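Galectin (Xenopus laevis, PDB 3WUC) probably binds lactose and related beta-galactosides as a proto-type galectin built on a beta-sandwich fold. Local coordinates at residues B[37-42]-B[122-127]; B[90-95]-B[103-108]. All blocks are in the same frame, centred on the assembly; numbering follows the deposited sequence.

Interaction 1: B[37-42]-B[122-127]; sequences VDLGTD and NYLALN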
loop_
_atom_site.group_PDB
_atom_site.type_symbol
_atom_site.label_atom_id
_atom_site.label_comp_id
_atom_site.label_asym_id
_atom_site.label_seq_id
_atom_site.Cartn_x
_atom_site.Cartn_y
_atom_site.Cartn_z
ATOM N N VAL B 37 -10.123 -16.999 4.736
ATOM C CA VAL B 37 -10.390 -16.086 3.608
ATOM C C VAL B 37 -10.972 -16.947 2.503
ATOM O O VAL B 37 -10.469 -18.003 2.136
ATOM C CB VAL B 37 -9.108 -15.376 3.077
ATOM C CG1 VAL B 37 -9.511 -14.448 1.929
ATOM C CG2 VAL B 37 -8.459 -14.575 4.161
ATOM N N ASP B 38 -12.166 -16.557 2.038
ATOM C CA ASP B 38 -12.950 -17.289 1.076
ATOM C C ASP B 38 -13.126 -16.493 -0.191
ATOM O O ASP B 38 -13.350 -15.261 -0.192
ATOM C CB ASP B 38 -14.375 -17.506 1.576
ATOM C CG ASP B 38 -14.472 -18.365 2.806
ATOM O OD1 ASP B 38 -13.607 -19.272 3.010
ATOM O OD2 ASP B 38 -15.430 -18.167 3.577
ATOM N N LEU B 39 -13.009 -17.158 -1.286
ATOM C CA LEU B 39 -13.172 -16.630 -2.640
ATOM C C LEU B 39 -14.154 -17.415 -3.443
ATOM O O LEU B 39 -14.104 -18.669 -3.451
ATOM C CB LEU B 39 -11.800 -16.550 -3.384
ATOM C CG LEU B 39 -10.731 -15.636 -2.775
ATOM C CD1 LEU B 39 -9.982 -16.228 -1.579
ATOM C CD2 LEU B 39 -9.793 -15.402 -3.930
ATOM N N GLY B 40 -15.077 -16.758 -4.159
ATOM C CA GLY B 40 -15.994 -17.501 -5.005
ATOM C C GLY B 40 -16.990 -16.601 -5.637
ATOM O O GLY B 40 -16.688 -15.465 -5.996
ATOM N N THR B 41 -18.168 -17.172 -5.887
ATOM C CA THR B 41 -19.262 -16.381 -6.468
ATOM C C THR B 41 -20.237 -15.896 -5.465
ATOM O O THR B 41 -20.862 -14.832 -5.749
ATOM C CB THR B 41 -19.913 -17.193 -7.629
ATOM O OG1 THR B 41 -20.512 -18.346 -7.078
ATOM C CG2 THR B 41 -19.010 -17.696 -8.494
ATOM N N ASP B 42 -20.410 -16.530 -4.301
ATOM C CA ASP B 42 -21.234 -16.158 -3.176
ATOM C C ASP B 42 -20.881 -17.118 -2.073
ATOM O O ASP B 42 -19.970 -18.055 -2.234
ATOM C CB ASP B 42 -22.770 -16.238 -3.577
ATOM C CG ASP B 42 -23.199 -17.660 -4.089
ATOM O OD1 ASP B 42 -22.975 -18.623 -3.396
ATOM O OD2 ASP B 42 -23.698 -17.796 -5.196
ATOM N N ASN B 122 -16.206 -12.929 -7.730
ATOM C CA ASN B 122 -16.856 -11.744 -7.277
ATOM C C ASN B 122 -17.058 -11.587 -5.779
ATOM O O ASN B 122 -17.412 -10.516 -5.240
ATOM C CB ASN B 122 -18.234 -11.640 -7.937
ATOM C CG ASN B 122 -18.214 -11.050 -9.308
ATOM O OD1 ASN B 122 -17.551 -9.999 -9.574
ATOM N ND2 ASN B 122 -18.866 -11.718 -10.226
ATOM N N TYR B 123 -16.941 -12.698 -5.016
ATOM C CA TYR B 123 -17.126 -12.741 -3.641
ATOM C C TYR B 123 -15.853 -13.102 -2.905
ATOM O O TYR B 123 -15.149 -14.027 -3.300
ATOM C CB TYR B 123 -18.186 -13.843 -3.287
ATOM C CG TYR B 123 -18.464 -14.120 -1.835
ATOM C CD1 TYR B 123 -19.370 -13.390 -1.057
ATOM C CD2 TYR B 123 -17.858 -15.180 -1.175
ATOM C CE1 TYR B 123 -19.652 -13.674 0.244
ATOM C CE2 TYR B 123 -18.103 -15.464 0.145
ATOM C CZ TYR B 123 -19.015 -14.754 0.880
ATOM O OH TYR B 123 -19.230 -15.055 2.206
ATOM N N LEU B 124 -15.574 -12.261 -1.895
ATOM C CA LEU B 124 -14.440 -12.475 -0.981
ATOM C C LEU B 124 -14.845 -12.209 0.441
ATOM O O LEU B 124 -15.450 -11.155 0.759
ATOM C CB LEU B 124 -13.264 -11.582 -1.412
ATOM C CG LEU B 124 -11.898 -11.814 -0.720
ATOM C CD1 LEU B 124 -10.804 -11.391 -1.669
ATOM C CD2 LEU B 124 -11.886 -11.074 0.613
ATOM N N ALA B 125 -14.592 -13.170 1.342
ATOM C CA ALA B 125 -14.969 -12.982 2.706
ATOM C C ALA B 125 -13.877 -13.274 3.690
ATOM O O ALA B 125 -13.033 -14.169 3.368
ATOM C CB ALA B 125 -16.163 -13.902 3.076
ATOM N N LEU B 126 -13.913 -12.563 4.812
ATOM C CA LEU B 126 -12.979 -12.751 5.891
ATOM C C LEU B 126 -13.746 -13.209 7.087
ATOM O O LEU B 126 -14.797 -12.647 7.432
ATOM C CB LEU B 126 -12.258 -11.432 6.268
ATOM C CG LEU B 126 -10.962 -11.153 5.445
ATOM C CD1 LEU B 126 -11.194 -11.018 3.956
ATOM C CD2 LEU B 126 -10.353 -9.834 5.934
ATOM N N ASN B 127 -13.237 -14.222 7.790
ATOM C CA ASN B 127 -13.844 -14.770 8.985
ATOM C C ASN B 127 -12.715 -14.911 10.029
ATOM O O ASN B 127 -11.635 -15.515 9.770
ATOM C CB ASN B 127 -14.526 -16.130 8.685
ATOM C CG ASN B 127 -15.766 -15.995 7.757
ATOM O OD1 ASN B 127 -16.536 -15.099 7.903
ATOM N ND2 ASN B 127 -15.926 -16.885 6.848
HETATM O O HOH W 1 -17.968 -17.201 3.433
HETATM O O HOH W 2 -21.068 -13.699 -8.841
#

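Interaction 2: B[90-95]-B[103-108]; sequences TMLIFD and HLPDGK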
loop_
_atom_site.group_PDB
_atom_site.type_symbol
_atom_site.label_atom_id
_atom_site.label_comp_id
_atom_site.label_asym_id
_atom_site.label_seq_id
_atom_site.Cartn_x
_atom_site.Cartn_y
_atom_site.Cartn_z
ATOM N N THR B 90 -1.368 -10.609 9.145
ATOM C CA THR B 90 -0.985 -11.568 8.197
ATOM C C THR B 90 -1.347 -11.063 6.807
ATOM O O THR B 90 -2.054 -10.065 6.672
ATOM C CB THR B 90 -1.552 -12.965 8.443
ATOM O OG1 THR B 90 -0.924 -13.910 7.609
ATOM C CG2 THR B 90 -3.054 -13.004 8.070
ATOM N N MET B 91 -0.803 -11.657 5.812
ATOM C CA MET B 91 -1.067 -11.313 4.396
ATOM C C MET B 91 -1.167 -12.598 3.588
ATOM O O MET B 91 -0.311 -13.465 3.679
ATOM C CB MET B 91 0.021 -10.418 3.795
ATOM C CG MET B 91 -0.256 -10.054 2.392
ATOM S SD MET B 91 0.896 -8.784 1.810
ATOM C CE MET B 91 2.402 -9.675 1.855
ATOM N N LEU B 92 -2.247 -12.738 2.786
ATOM C CA LEU B 92 -2.416 -13.827 1.857
ATOM C C LEU B 92 -2.663 -13.265 0.474
ATOM O O LEU B 92 -3.435 -12.296 0.352
ATOM C CB LEU B 92 -3.615 -14.736 2.300
ATOM C CG LEU B 92 -3.420 -15.526 3.625
ATOM C CD1 LEU B 92 -4.760 -16.120 4.096
ATOM C CD2 LEU B 92 -2.487 -16.668 3.328
ATOM N N ILE B 93 -2.024 -13.800 -0.533
ATOM C CA ILE B 93 -2.187 -13.323 -1.910
ATOM C C ILE B 93 -2.713 -14.514 -2.724
ATOM O O ILE B 93 -2.217 -15.622 -2.628
ATOM C CB ILE B 93 -0.882 -12.763 -2.490
ATOM C CG1 ILE B 93 -0.468 -11.601 -1.634
ATOM C CG2 ILE B 93 -1.117 -12.361 -3.896
ATOM C CD1 ILE B 93 0.908 -11.115 -2.039
ATOM N N PHE B 94 -3.737 -14.290 -3.536
ATOM C CA PHE B 94 -4.346 -15.351 -4.362
ATOM C C PHE B 94 -4.217 -14.992 -5.812
ATOM O O PHE B 94 -4.762 -13.972 -6.229
ATOM C CB PHE B 94 -5.826 -15.517 -3.982
ATOM C CG PHE B 94 -6.077 -15.821 -2.527
ATOM C CD1 PHE B 94 -6.113 -14.887 -1.558
ATOM C CD2 PHE B 94 -6.245 -17.161 -2.160
ATOM C CE1 PHE B 94 -6.302 -15.165 -0.211
ATOM C CE2 PHE B 94 -6.486 -17.463 -0.787
ATOM C CZ PHE B 94 -6.510 -16.511 0.116
ATOM N N ASP B 95 -3.533 -15.796 -6.588
ATOM C CA ASP B 95 -3.381 -15.616 -8.032
ATOM C C ASP B 95 -4.488 -16.424 -8.702
ATOM O O ASP B 95 -4.541 -17.621 -8.520
ATOM C CB ASP B 95 -2.058 -16.208 -8.552
ATOM C CG ASP B 95 -0.868 -15.540 -8.082
ATOM O OD1 ASP B 95 -1.021 -14.414 -7.552
ATOM O OD2 ASP B 95 0.249 -16.189 -8.230
ATOM N N HIS B 103 -0.414 -17.734 -2.176
ATOM C CA HIS B 103 0.896 -17.292 -1.685
ATOM C C HIS B 103 0.828 -17.056 -0.205
ATOM O O HIS B 103 0.188 -16.114 0.298
ATOM C CB HIS B 103 1.349 -16.010 -2.347
ATOM C CG HIS B 103 1.604 -16.135 -3.799
ATOM N ND1 HIS B 103 2.848 -16.477 -4.307
ATOM C CD2 HIS B 103 0.766 -16.100 -4.866
ATOM C CE1 HIS B 103 2.787 -16.524 -5.628
ATOM N NE2 HIS B 103 1.537 -16.290 -5.995
ATOM N N LEU B 104 1.483 -17.902 0.556
ATOM C CA LEU B 104 1.581 -17.774 1.948
ATOM C C LEU B 104 2.660 -16.698 2.342
ATOM O O LEU B 104 3.618 -16.540 1.534
ATOM C CB LEU B 104 1.949 -19.125 2.579
ATOM C CG LEU B 104 1.030 -20.351 2.273
ATOM C CD1 LEU B 104 1.505 -21.558 2.921
ATOM C CD2 LEU B 104 -0.393 -19.979 2.719
ATOM N N PRO B 105 2.553 -16.138 3.559
ATOM C CA PRO B 105 3.468 -14.994 3.895
ATOM C C PRO B 105 4.879 -15.464 4.182
ATOM O O PRO B 105 5.765 -14.583 4.220
ATOM C CB PRO B 105 2.818 -14.272 5.082
ATOM C CG PRO B 105 1.945 -15.365 5.672
ATOM C CD PRO B 105 1.477 -16.250 4.548
ATOM N N ASP B 106 5.116 -16.766 4.312
ATOM C CA ASP B 106 6.508 -17.287 4.446
ATOM C C ASP B 106 7.166 -17.528 3.088
ATOM O O ASP B 106 8.211 -18.183 3.053
ATOM C CB ASP B 106 6.511 -18.568 5.303
ATOM C CG ASP B 106 5.657 -19.708 4.692
ATOM O OD1 ASP B 106 5.150 -19.582 3.538
ATOM O OD2 ASP B 106 5.635 -20.804 5.360
ATOM N N GLY B 107 6.560 -17.103 1.959
ATOM C CA GLY B 107 7.072 -17.339 0.653
ATOM C C GLY B 107 6.746 -18.641 -0.015
ATOM O O GLY B 107 7.068 -18.782 -1.190
ATOM N N LYS B 108 6.023 -19.570 0.670
ATOM C CA LYS B 108 5.523 -20.778 0.044
ATOM C C LYS B 108 4.245 -20.541 -0.710
ATOM O O LYS B 108 3.554 -19.577 -0.455
ATOM C CB LYS B 108 5.298 -21.826 1.088
ATOM C CG LYS B 108 6.551 -22.308 1.864
ATOM C CD LYS B 108 6.092 -23.256 2.976
ATOM C CE LYS B 108 7.241 -23.866 3.769
ATOM N NZ LYS B 108 7.744 -22.887 4.751
HETATM O O HOH W 3 1.313 -13.707 1.388
#

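Interaction 1: B[37-42]-B[122-127]
D38 and A125 pair through two backbone hydrogen bonds: D38 N to A125 O, at 2.9 Å and nearly straight (168°), and A125 N to D38 O. G40 N in turn donates to Y123 O at 2.9 Å. The antiparallel pairing ends in a classic beta bulge, N122 and Y123 together standing opposite G40: G40 O takes a bond of 2.9 Å from Y123 N and a weak one from N122 N. D38 and Y123 point to the same face of the sheet and are joined by a water, which donates to D38 OD2 (2.7 Å) and lies 2.8 Å from Y123 OH in the ring plane. D38 OD1 bonds to H49 of the galactoside pocket, while a malonic acid, probably from the crystallisation liquor, lies beside D38 and N127, whose OD1 is held by R10. CG of Y123 lies anti to the backbone N (chi1 176°), which carries the ring out beside the turning chain, where D42 C sits 3.7 Å above one face, offset toward the rim. On the opposite face of the sheet, V37 CG1 lies 4.3 Å from both L124 CD2 and L126 CD1. These aliphatic chains turn into the sandwich, meeting strands 20-28 and 89-96 of the other sheet; strand 36-39 itself lies between 45-53 and 120-127, and the latter pairs onward with 7-12.

Interaction 2: B[90-95]-B[103-108]
This is the open end of a beta hairpin in the five-stranded sheet of the galectin sandwich, where strand 89-96 faces the last residue of strand 99-103 and the type I turn that follows, from L104 to G107. I93 and H103 form the last hydrogen-bonded pair, with H103 N donating to I93 O at 2.8 Å and I93 N giving only a weak bond to H103 O. Beyond it the strands part, and a water bridges the two chains by donating to both M91 O and H103 O. P105 packs beside M91, its CD 3.4 Å from M91 O and its CG 3.8 Å from T90 OG1. L92 and L104 run alongside each other in the same direction, with their CD2 atoms 4.0 Å apart on the sandwich-core side. The turn is braced within itself: D106 OD1 accepts from K108 N in an Asx turn, and D106 OD2 forms a salt bridge with K108 NZ. G107 O reaches S88 of the second subunit, placing the turn at a subunit contact. At the far end CG of H103 stands anti to its carbonyl carbon (chi1 -65°), and the ring reaches along the strand to D95. H103 NE2 donates to D95 OD2 at 2.6 Å; the acceptor lies in the imidazole plane, whereas the nitrogen meets that oxygen from 46° out of the carboxylate plane.

How the interactions relate
Interactions 1 and 2 lie in the two different sheets of the sandwich, their centres about 16 Å apart and on opposite sides of the chain's centre. Along the sequence, 90-95 and 103-108 both fall between 37-42 and 122-127, so a short-range hairpin is enclosed by a long-range pairing. They meet in the core: L39 CD1 packs 3.8 Å from F94 CE2, V37 CG1 lies 3.9 Å from F94 CE1, and V37 CG2 also touches L92 CD1. The inward faces of strands 36-39 and 89-96 thereby join the sheets. Away from this core, interaction 1 borders the sugar-binding side, whereas interaction 2 contacts the second subunit.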